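Local structure of CELL WALL surface anchor family protein (Streptococcus pneumoniae, 2X9Z) at residues A[150-154]-A[232-238]. The protein forms the repeating backbone subunit of the pneumococcal pilus, a surface fibre that probably serves in adhesion to host cells. The protein carries 1 engineered substitution. Residues are numbered along the deposited sequence; the frame is centred on the assembly and turned at random.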
ATOM      1  N   PRO A 150      -3.940  -4.155   6.640  1.00 10.35           N
ATOM      2  CA  PRO A 150      -3.541  -4.959   7.803  1.00 12.47           C
ATOM      3  C   PRO A 150      -4.737  -5.466   8.602  1.00 10.37           C
ATOM      4  O   PRO A 150      -5.794  -4.830   8.624  1.00 11.21           O
ATOM      5  CB  PRO A 150      -2.719  -3.981   8.649  1.00 14.48           C
ATOM      6  CG  PRO A 150      -2.298  -2.912   7.716  1.00 16.64           C
ATOM      7  CD  PRO A 150      -3.386  -2.794   6.691  1.00 12.08           C
ATOM      8  N   ASN A 151      -4.575  -6.617   9.248  1.00 12.15           N
ATOM      9  CA  ASN A 151      -5.628  -7.183  10.087  1.00 13.44           C
ATOM     10  C   ASN A 151      -5.039  -7.969  11.242  1.00 14.06           C
ATOM     11  O   ASN A 151      -3.927  -8.489  11.151  1.00 14.18           O
ATOM     12  CB  ASN A 151      -6.544  -8.095   9.267  1.00 12.77           C
ATOM     13  CG  ASN A 151      -7.915  -8.317   9.914  1.00 13.19           C
ATOM     14  OD1 ASN A 151      -8.262  -7.688  10.919  1.00 14.33           O
ATOM     15  ND2 ASN A 151      -8.704  -9.218   9.327  1.00 13.70           N
ATOM     16  N   LYS A 152      -5.794  -8.051  12.328  1.00 15.61           N
ATOM     17  CA  LYS A 152      -5.428  -8.916  13.433  1.00 16.82           C
ATOM     18  C   LYS A 152      -5.943 -10.322  13.160  1.00 16.84           C
ATOM     19  O   LYS A 152      -6.878 -10.500  12.373  1.00 17.17           O
ATOM     20  CB  LYS A 152      -6.026  -8.379  14.732  1.00 18.09           C
ATOM     21  CG  LYS A 152      -5.401  -7.076  15.186  1.00 18.63           C
ATOM     22  CD  LYS A 152      -6.056  -6.530  16.440  1.00 20.68           C
ATOM     23  CE  LYS A 152      -5.491  -5.162  16.774  1.00 22.18           C
ATOM     24  NZ  LYS A 152      -6.162  -4.543  17.945  1.00 23.56           N
ATOM     25  N   PRO A 153      -5.319 -11.329  13.784  1.00 17.77           N
ATOM     26  CA  PRO A 153      -5.885 -12.678  13.744  1.00 18.51           C
ATOM     27  C   PRO A 153      -7.186 -12.691  14.532  1.00 18.24           C
ATOM     28  O   PRO A 153      -7.501 -11.697  15.195  1.00 19.24           O
ATOM     29  CB  PRO A 153      -4.837 -13.527  14.483  1.00 20.34           C
ATOM     30  CG  PRO A 153      -3.611 -12.670  14.585  1.00 20.11           C
ATOM     31  CD  PRO A 153      -4.101 -11.261  14.607  1.00 19.07           C
ATOM     32  N   ASN A 154      -7.931 -13.791  14.479  1.00 17.82           N
ATOM     33  CA  ASN A 154      -9.078 -13.935  15.370  1.00 19.44           C
ATOM     34  C   ASN A 154      -8.619 -14.271  16.784  1.00 20.26           C
ATOM     35  O   ASN A 154      -7.417 -14.387  17.038  1.00 21.56           O
ATOM     36  CB  ASN A 154     -10.090 -14.959  14.841  1.00 19.41           C
ATOM     37  CG  ASN A 154      -9.510 -16.355  14.707  1.00 20.27           C
ATOM     38  OD1 ASN A 154      -8.614 -16.748  15.448  1.00 21.23           O
ATOM     39  ND2 ASN A 154     -10.039 -17.118  13.760  1.00 22.06           N
ATOM     40  N   ILE A 232     -11.100  -4.844   5.069  1.00 13.29           N
ATOM     41  CA  ILE A 232     -11.254  -5.767   6.194  1.00 15.18           C
ATOM     42  C   ILE A 232     -12.666  -5.696   6.760  1.00 16.97           C
ATOM     43  O   ILE A 232     -13.217  -4.606   6.943  1.00 19.86           O
ATOM     44  CB  ILE A 232     -10.228  -5.470   7.329  1.00 15.33           C
ATOM     45  CG1 ILE A 232      -8.799  -5.547   6.790  1.00 15.41           C
ATOM     46  CG2 ILE A 232     -10.442  -6.392   8.533  1.00 16.39           C
ATOM     47  CD1 ILE A 232      -8.474  -6.823   6.067  1.00 14.93           C
ATOM     48  N   THR A 233     -13.250  -6.861   7.025  1.00 18.40           N
ATOM     49  CA  THR A 233     -14.577  -6.948   7.630  1.00 20.11           C
ATOM     50  C   THR A 233     -14.561  -7.698   8.960  1.00 21.98           C
ATOM     51  O   THR A 233     -15.423  -7.478   9.810  1.00 25.51           O
ATOM     52  CB  THR A 233     -15.589  -7.656   6.701  1.00 22.69           C
ATOM     53  OG1 THR A 233     -15.180  -9.014   6.485  1.00 23.99           O
ATOM     54  CG2 THR A 233     -15.690  -6.937   5.369  1.00 24.49           C
ATOM     55  N   THR A 234     -13.572  -8.572   9.139  1.00 19.47           N
ATOM     56  CA  THR A 234     -13.567  -9.515  10.255  1.00 21.91           C
ATOM     57  C   THR A 234     -12.149  -9.821  10.720  1.00 19.85           C
ATOM     58  O   THR A 234     -11.287 -10.128   9.905  1.00 16.73           O
ATOM     59  CB  THR A 234     -14.200 -10.852   9.813  1.00 28.46           C
ATOM     60  OG1 THR A 234     -15.519 -10.621   9.298  1.00 35.52           O
ATOM     61  CG2 THR A 234     -14.253 -11.842  10.967  1.00 25.93           C
ATOM     62  N   ALA A 235     -11.899  -9.752  12.023  1.00 19.73           N
ATOM     63  CA  ALA A 235     -10.625 -10.229  12.552  1.00 19.88           C
ATOM     64  C   ALA A 235     -10.404 -11.672  12.103  1.00 19.50           C
ATOM     65  O   ALA A 235     -11.325 -12.485  12.127  1.00 20.23           O
ATOM     66  CB  ALA A 235     -10.602 -10.129  14.070  1.00 22.93           C
ATOM     67  N   GLY A 236      -9.191 -11.979  11.663  1.00 15.85           N
ATOM     68  CA  GLY A 236      -8.859 -13.332  11.250  1.00 15.77           C
ATOM     69  C   GLY A 236      -9.162 -13.678   9.799  1.00 14.49           C
ATOM     70  O   GLY A 236      -8.970 -14.821   9.404  1.00 15.10           O
ATOM     71  N   GLU A 237      -9.621 -12.706   9.006  1.00 13.60           N
ATOM     72  CA  GLU A 237      -9.909 -12.933   7.583  1.00 13.84           C
ATOM     73  C   GLU A 237      -9.328 -11.824   6.706  1.00 11.31           C
ATOM     74  O   GLU A 237      -9.527 -10.638   6.974  1.00 11.74           O
ATOM     75  CB  GLU A 237     -11.421 -13.027   7.321  1.00 16.88           C
ATOM     76  CG  GLU A 237     -12.204 -13.981   8.224  1.00 20.38           C
ATOM     77  CD  GLU A 237     -11.938 -15.462   7.951  1.00 25.73           C
ATOM     78  OE1 GLU A 237     -11.498 -15.817   6.834  1.00 25.77           O
ATOM     79  OE2 GLU A 237     -12.186 -16.281   8.862  1.00 30.08           O
ATOM     80  N   ILE A 238      -8.622 -12.222   5.653  1.00 11.66           N
ATOM     81  CA  ILE A 238      -8.128 -11.300   4.633  1.00 10.90           C
ATOM     82  C   ILE A 238      -8.478 -11.889   3.272  1.00 11.11           C
ATOM     83  O   ILE A 238      -8.276 -13.089   3.056  1.00 11.69           O
ATOM     84  CB  ILE A 238      -6.603 -11.100   4.750  1.00 10.87           C
ATOM     85  CG1 ILE A 238      -6.280 -10.157   5.913  1.00 13.28           C
ATOM     86  CG2 ILE A 238      -5.990 -10.584   3.442  1.00 11.88           C
ATOM     87  CD1 ILE A 238      -4.803  -9.996   6.180  1.00 14.42           C
TER
HETATM   88  O   HOH W   1     -11.752 -15.490  11.749  1.00 25.69           O
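Asn151 reaches from an extended linker into a type II beta turn, Thr234 to Glu237, which leads into strand 237-243 of a Cna-B-like domain. With CG anti to the backbone N (chi1 -159°), its amide is carried toward the turn, and one nitrogen serves two carbonyls. ND2 gives a bond to Thr234 O at 2.8 Å, with the acceptor in the plane of the amide, and a weak, bent one to Glu237 O. Thr234 O also accepts from Glu237 N, the turn's own bond, and the two donors come from opposite faces of the carbonyl. Asparagine suits this place because its short amide offers two N-H groups to the turn, while OD1 receives a weak bond from Lys152 N, which may help to hold the amide's orientation. The side chains of Ile232 and Asn151 cross obliquely, and CG2 of Ile232 rests on the amide, 3.5 Å from Asn151 CG, while Ile238 CG1 meets Asn151 CB; the buried side chain thus sits among aliphatic branches. Gly236 takes the third position of the turn at phi 87°, a backbone shape that suits glycine, since the carbonyl before it and Asn154 CB take up the room beside CA. Its amide donates to Lys152 O at 2.8 Å, and its backbone also pairs with Thr160 on the neighbouring strand. Asn154 OD1 is engaged by Asn156 N and Asp158 N, whereas its ND2 donates to a water that in turn donates to Ala235 O and Glu237 OE2.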